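PDB 6DXN: Thiol:disulfide interchange protein from Klebsiella pneumoniae, which probably acts as a periplasmic thiol-disulfide oxidoreductase of the DsbA family, introducing disulfide bonds into exported proteins. Local coordinates for residues E76-V90 and I110-Y124. Sequence-based numbering, arbitrary orientation.
Sequences EAWAVAQYAGVDGKV and IVKVFNQLGITSEKY
E76 and Y124 meet through water 1, which donates to E76 OE1 and accepts from Y124 OH at 2.6 Å, in the phenol plane. E76 OE1 also accepts a hydrogen bond from NE2 of Q128, on helix 121-129. The contact belongs to the all-helical part of the DsbA fold, the insertion in its thioredoxin domain: segment axes of helices 76-83 and 110-115 run nearly parallel (18°) but 11.2 Å apart, a gap spanned by side chains. A77 packs its CB against I110 CG2, while Y124 OH abuts A77 CA and CB, with A77 CA at the ring edge, near its plane. The F114 ring is a knob in the hole formed by A77, V80, A81 and V90; its edge faces the first helix, with CZ 3.4 Å from A77 O and in plane with it. V80 crosses Y124 at a slant: CG1, placed anti to the backbone N (chi1 166°), comes within 3.6 Å of Y124 CE1. That CE1 sits over the centre of one F114 face, 3.4 Å above the plane, so V80, Y124 and F114 pack mutually, V80 CG1 also touching F114 CE2. A84 CB, just before G85, where phi turns positive, and V86, just after it, both touch I119 CD1; V86 meets it tip to tip, through CG2, at 4.0 Å. At G118 a Schellman motif turns the second chain, I119 N donating to F114 O, and I119 points toward the first segment; M127 of helix 121-129 touches V80, A84 and I119. The V90 side chain crosses that of V113 at about a right angle, and its CG2 makes an off-centre CH-pi contact with F114, 4.2 Å from the ring centroid and 30° off its normal, while CB rests 4.1 Å from L117 CD1.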
loop_
_atom_site.group_PDB
_atom_site.type_symbol
_atom_site.label_atom_id
_atom_site.label_comp_id
_atom_site.label_asym_id
_atom_site.label_seq_id
_atom_site.Cartn_x
_atom_site.Cartn_y
_atom_site.Cartn_z
ATOM N N GLU A 76 4.216 -11.602 -2.782
ATOM C CA GLU A 76 5.268 -11.966 -3.682
ATOM C C GLU A 76 5.022 -11.300 -5.039
ATOM O O GLU A 76 5.946 -10.760 -5.645
ATOM C CB GLU A 76 5.336 -13.488 -3.812
ATOM C CG GLU A 76 6.390 -13.969 -4.785
ATOM C CD GLU A 76 6.447 -15.480 -4.893
ATOM O OE1 GLU A 76 5.409 -16.090 -5.220
ATOM O OE2 GLU A 76 7.515 -16.043 -4.616
ATOM N N ALA A 77 3.763 -11.342 -5.502
ATOM C CA ALA A 77 3.420 -10.759 -6.793
ATOM C C ALA A 77 3.675 -9.245 -6.776
ATOM O O ALA A 77 4.152 -8.676 -7.767
ATOM C CB ALA A 77 1.990 -11.078 -7.138
ATOM N N TRP A 78 3.398 -8.603 -5.636
ATOM C CA TRP A 78 3.593 -7.140 -5.546
ATOM C C TRP A 78 5.101 -6.820 -5.606
ATOM O O TRP A 78 5.529 -5.865 -6.276
ATOM C CB TRP A 78 2.877 -6.610 -4.298
ATOM C CG TRP A 78 2.791 -5.118 -4.190
ATOM C CD1 TRP A 78 3.230 -4.353 -3.149
ATOM C CD2 TRP A 78 2.262 -4.200 -5.165
ATOM N NE1 TRP A 78 2.988 -3.033 -3.395
ATOM C CE2 TRP A 78 2.400 -2.904 -4.624
ATOM C CE3 TRP A 78 1.670 -4.342 -6.427
ATOM C CZ2 TRP A 78 1.981 -1.762 -5.303
ATOM C CZ3 TRP A 78 1.281 -3.208 -7.111
ATOM C CH2 TRP A 78 1.428 -1.936 -6.547
ATOM N N ALA A 79 5.902 -7.646 -4.925
ATOM C CA ALA A 79 7.358 -7.493 -4.884
ATOM C C ALA A 79 7.945 -7.663 -6.290
ATOM O O ALA A 79 8.796 -6.872 -6.708
ATOM C CB ALA A 79 7.945 -8.473 -3.901
ATOM N N VAL A 80 7.486 -8.696 -7.013
ATOM C CA VAL A 80 7.932 -8.931 -8.384
ATOM C C VAL A 80 7.462 -7.760 -9.252
ATOM O O VAL A 80 8.200 -7.299 -10.133
ATOM C CB VAL A 80 7.419 -10.272 -8.956
ATOM C CG1 VAL A 80 7.594 -10.345 -10.463
ATOM C CG2 VAL A 80 8.071 -11.473 -8.296
ATOM N N ALA A 81 6.225 -7.312 -9.005
ATOM C CA ALA A 81 5.587 -6.214 -9.751
ATOM C C ALA A 81 6.448 -4.944 -9.742
ATOM O O ALA A 81 6.567 -4.262 -10.771
ATOM C CB ALA A 81 4.226 -5.930 -9.159
ATOM N N GLN A 82 7.039 -4.640 -8.581
ATOM C CA GLN A 82 7.859 -3.428 -8.374
ATOM C C GLN A 82 9.279 -3.640 -8.918
ATOM O O GLN A 82 9.903 -2.702 -9.398
ATOM C CB GLN A 82 7.887 -3.069 -6.889
ATOM C CG GLN A 82 6.514 -2.730 -6.339
ATOM C CD GLN A 82 6.476 -2.693 -4.835
ATOM O OE1 GLN A 82 5.604 -3.290 -4.212
ATOM N NE2 GLN A 82 7.437 -2.011 -4.234
ATOM N N TYR A 83 9.774 -4.877 -8.821
ATOM C CA TYR A 83 11.101 -5.233 -9.332
ATOM C C TYR A 83 11.084 -5.155 -10.863
ATOM O O TYR A 83 12.042 -4.679 -11.479
ATOM C CB TYR A 83 11.508 -6.628 -8.848
ATOM C CG TYR A 83 12.740 -7.184 -9.516
ATOM C CD1 TYR A 83 14.010 -6.839 -9.081
ATOM C CD2 TYR A 83 12.639 -8.063 -10.583
ATOM C CE1 TYR A 83 15.146 -7.343 -9.696
ATOM C CE2 TYR A 83 13.766 -8.577 -11.208
ATOM C CZ TYR A 83 15.024 -8.216 -10.761
ATOM O OH TYR A 83 16.135 -8.723 -11.373
ATOM N N ALA A 84 9.993 -5.663 -11.453
ATOM C CA ALA A 84 9.777 -5.619 -12.894
ATOM C C ALA A 84 9.308 -4.213 -13.287
ATOM O O ALA A 84 9.247 -3.872 -14.472
ATOM C CB ALA A 84 8.765 -6.661 -13.296
ATOM N N GLY A 85 8.941 -3.425 -12.272
ATOM C CA GLY A 85 8.495 -2.057 -12.467
ATOM C C GLY A 85 7.113 -1.961 -13.097
ATOM O O GLY A 85 6.735 -0.876 -13.537
ATOM N N VAL A 86 6.365 -3.081 -13.127
ATOM C CA VAL A 86 5.003 -3.117 -13.701
ATOM C C VAL A 86 3.969 -3.004 -12.573
ATOM O O VAL A 86 2.787 -3.323 -12.775
ATOM C CB VAL A 86 4.757 -4.394 -14.532
ATOM C CG1 VAL A 86 5.783 -4.545 -15.648
ATOM C CG2 VAL A 86 4.720 -5.649 -13.667
ATOM N N ASP A 87 4.413 -2.539 -11.402
ATOM C CA ASP A 87 3.561 -2.386 -10.226
ATOM C C ASP A 87 2.458 -1.352 -10.488
ATOM O O ASP A 87 1.417 -1.386 -9.833
ATOM C CB ASP A 87 4.379 -2.007 -8.989
ATOM C CG ASP A 87 5.265 -0.785 -9.167
ATOM O OD1 ASP A 87 6.054 -0.760 -10.133
ATOM O OD2 ASP A 87 5.143 0.140 -8.355
ATOM N N GLY A 88 2.700 -0.445 -11.442
ATOM C CA GLY A 88 1.740 0.599 -11.791
ATOM C C GLY A 88 0.558 0.064 -12.583
ATOM O O GLY A 88 -0.548 0.588 -12.470
ATOM N N LYS A 89 0.792 -0.994 -13.369
ATOM C CA LYS A 89 -0.257 -1.587 -14.219
ATOM C C LYS A 89 -0.953 -2.775 -13.539
ATOM O O LYS A 89 -2.180 -2.900 -13.603
ATOM C CB LYS A 89 0.337 -2.103 -15.535
ATOM C CG LYS A 89 0.924 -1.055 -16.467
ATOM C CD LYS A 89 1.413 -1.640 -17.779
ATOM C CE LYS A 89 1.945 -0.600 -18.741
ATOM N NZ LYS A 89 2.352 -1.205 -20.032
ATOM N N VAL A 90 -0.164 -3.643 -12.898
ATOM C CA VAL A 90 -0.679 -4.892 -12.321
ATOM C C VAL A 90 -1.574 -4.620 -11.103
ATOM O O VAL A 90 -2.417 -5.462 -10.769
ATOM C CB VAL A 90 0.461 -5.857 -11.944
ATOM C CG1 VAL A 90 1.207 -5.381 -10.711
ATOM C CG2 VAL A 90 -0.035 -7.282 -11.735
ATOM N N ILE A 110 -2.468 -15.788 -10.460
ATOM C CA ILE A 110 -1.805 -14.493 -10.321
ATOM C C ILE A 110 -0.770 -14.352 -11.444
ATOM O O ILE A 110 -0.612 -13.273 -12.006
ATOM C CB ILE A 110 -1.177 -14.329 -8.921
ATOM C CG1 ILE A 110 -2.249 -14.302 -7.826
ATOM C CG2 ILE A 110 -0.300 -13.088 -8.883
ATOM C CD1 ILE A 110 -1.704 -14.317 -6.409
ATOM N N VAL A 111 -0.086 -15.461 -11.764
ATOM C CA VAL A 111 0.931 -15.494 -12.805
ATOM C C VAL A 111 0.289 -15.147 -14.154
ATOM O O VAL A 111 0.916 -14.479 -14.974
ATOM C CB VAL A 111 1.654 -16.856 -12.858
ATOM C CG1 VAL A 111 2.467 -17.023 -14.132
ATOM C CG2 VAL A 111 2.527 -17.082 -11.637
ATOM N N LYS A 112 -0.963 -15.585 -14.356
ATOM C CA LYS A 112 -1.671 -15.316 -15.616
ATOM C C LYS A 112 -1.811 -13.804 -15.835
ATOM O O LYS A 112 -1.780 -13.361 -16.961
ATOM C CB LYS A 112 -3.025 -16.032 -15.687
ATOM C CG LYS A 112 -2.935 -17.551 -15.786
ATOM C CD LYS A 112 -4.213 -18.227 -16.245
ATOM C CE LYS A 112 -5.426 -17.870 -15.410
ATOM N NZ LYS A 112 -6.631 -18.600 -15.866
ATOM N N VAL A 113 -1.941 -13.020 -14.760
ATOM C CA VAL A 113 -2.054 -11.552 -14.905
ATOM C C VAL A 113 -0.763 -11.014 -15.547
ATOM O O VAL A 113 -0.803 -10.198 -16.485
ATOM C CB VAL A 113 -2.342 -10.861 -13.554
ATOM C CG1 VAL A 113 -2.375 -9.344 -13.692
ATOM C CG2 VAL A 113 -3.634 -11.357 -12.918
ATOM N N PHE A 114 0.378 -11.497 -15.048
ATOM C CA PHE A 114 1.714 -11.075 -15.500
ATOM C C PHE A 114 1.957 -11.485 -16.960
ATOM O O PHE A 114 2.638 -10.769 -17.707
ATOM C CB PHE A 114 2.773 -11.639 -14.549
ATOM C CG PHE A 114 2.805 -10.988 -13.187
ATOM C CD1 PHE A 114 1.741 -11.115 -12.307
ATOM C CD2 PHE A 114 3.917 -10.265 -12.776
ATOM C CE1 PHE A 114 1.779 -10.522 -11.055
ATOM C CE2 PHE A 114 3.952 -9.672 -11.524
ATOM C CZ PHE A 114 2.882 -9.800 -10.667
ATOM N N ASN A 115 1.395 -12.629 -17.357
ATOM C CA ASN A 115 1.522 -13.153 -18.724
ATOM C C ASN A 115 0.898 -12.174 -19.726
ATOM O O ASN A 115 1.441 -11.966 -20.811
ATOM C CB ASN A 115 0.829 -14.509 -18.890
ATOM C CG ASN A 115 1.472 -15.654 -18.135
ATOM O OD1 ASN A 115 0.798 -16.626 -17.811
ATOM N ND2 ASN A 115 2.770 -15.569 -17.875
ATOM N N GLN A 116 -0.241 -11.589 -19.337
ATOM C CA GLN A 116 -0.999 -10.639 -20.160
ATOM C C GLN A 116 -0.220 -9.329 -20.340
ATOM O O GLN A 116 -0.540 -8.542 -21.234
ATOM C CB GLN A 116 -2.350 -10.368 -19.494
ATOM C CG GLN A 116 -3.141 -11.636 -19.214
ATOM C CD GLN A 116 -4.235 -11.416 -18.199
ATOM O OE1 GLN A 116 -4.676 -10.292 -17.963
ATOM N NE2 GLN A 116 -4.673 -12.497 -17.575
ATOM N N LEU A 117 0.786 -9.107 -19.483
ATOM C CA LEU A 117 1.619 -7.894 -19.531
ATOM C C LEU A 117 2.934 -8.153 -20.285
ATOM O O LEU A 117 3.697 -7.212 -20.535
ATOM C CB LEU A 117 1.895 -7.409 -18.103
ATOM C CG LEU A 117 0.664 -7.007 -17.287
ATOM C CD1 LEU A 117 1.072 -6.461 -15.928
ATOM C CD2 LEU A 117 -0.179 -5.981 -18.031
ATOM N N GLY A 118 3.203 -9.417 -20.631
ATOM C CA GLY A 118 4.415 -9.780 -21.375
ATOM C C GLY A 118 5.494 -10.383 -20.488
ATOM O O GLY A 118 6.675 -10.365 -20.836
ATOM N N ILE A 119 5.084 -10.906 -19.330
ATOM C CA ILE A 119 6.004 -11.565 -18.415
ATOM C C ILE A 119 5.647 -13.058 -18.414
ATOM O O ILE A 119 4.626 -13.472 -17.846
ATOM C CB ILE A 119 5.950 -10.922 -17.014
ATOM C CG1 ILE A 119 6.326 -9.439 -17.081
ATOM C CG2 ILE A 119 6.819 -11.684 -16.023
ATOM C CD1 ILE A 119 6.247 -8.706 -15.761
ATOM N N THR A 120 6.495 -13.855 -19.072
ATOM C CA THR A 120 6.278 -15.293 -19.175
ATOM C C THR A 120 6.356 -15.931 -17.784
ATOM O O THR A 120 6.952 -15.366 -16.856
ATOM C CB THR A 120 7.318 -15.958 -20.084
ATOM O OG1 THR A 120 8.581 -15.851 -19.429
ATOM C CG2 THR A 120 7.390 -15.344 -21.464
ATOM N N SER A 121 5.766 -17.124 -17.663
ATOM C CA SER A 121 5.790 -17.879 -16.417
ATOM C C SER A 121 7.237 -18.195 -16.012
ATOM O O SER A 121 7.534 -18.276 -14.828
ATOM C CB SER A 121 4.956 -19.126 -16.524
ATOM O OG SER A 121 3.595 -18.796 -16.761
ATOM N N GLU A 122 8.126 -18.374 -17.000
ATOM C CA GLU A 122 9.550 -18.652 -16.745
ATOM C C GLU A 122 10.237 -17.414 -16.150
ATOM O O GLU A 122 11.056 -17.534 -15.245
ATOM C CB GLU A 122 10.293 -19.070 -18.018
ATOM C CG GLU A 122 9.926 -20.452 -18.533
ATOM C CD GLU A 122 8.547 -20.577 -19.158
ATOM O OE1 GLU A 122 7.854 -19.546 -19.290
ATOM O OE2 GLU A 122 8.182 -21.703 -19.532
ATOM N N LYS A 123 9.913 -16.227 -16.677
ATOM C CA LYS A 123 10.510 -14.981 -16.164
ATOM C C LYS A 123 9.934 -14.694 -14.767
ATOM O O LYS A 123 10.634 -14.190 -13.886
ATOM C CB LYS A 123 10.275 -13.820 -17.140
ATOM C CG LYS A 123 10.829 -12.460 -16.709
ATOM C CD LYS A 123 12.348 -12.353 -16.630
ATOM C CE LYS A 123 12.807 -10.994 -16.136
ATOM N NZ LYS A 123 14.289 -10.868 -16.127
ATOM N N TYR A 124 8.665 -15.058 -14.551
ATOM C CA TYR A 124 8.041 -14.812 -13.248
ATOM C C TYR A 124 8.710 -15.691 -12.182
ATOM O O TYR A 124 8.956 -15.239 -11.067
ATOM C CB TYR A 124 6.526 -15.022 -13.297
ATOM C CG TYR A 124 5.846 -14.611 -12.019
ATOM C CD1 TYR A 124 5.577 -13.277 -11.761
ATOM C CD2 TYR A 124 5.530 -15.538 -11.042
ATOM C CE1 TYR A 124 4.989 -12.875 -10.574
ATOM C CE2 TYR A 124 4.932 -15.153 -9.851
ATOM C CZ TYR A 124 4.657 -13.816 -9.618
ATOM O OH TYR A 124 4.062 -13.422 -8.453
HETATM O O HOH W 1 3.520 -14.967 -6.380
#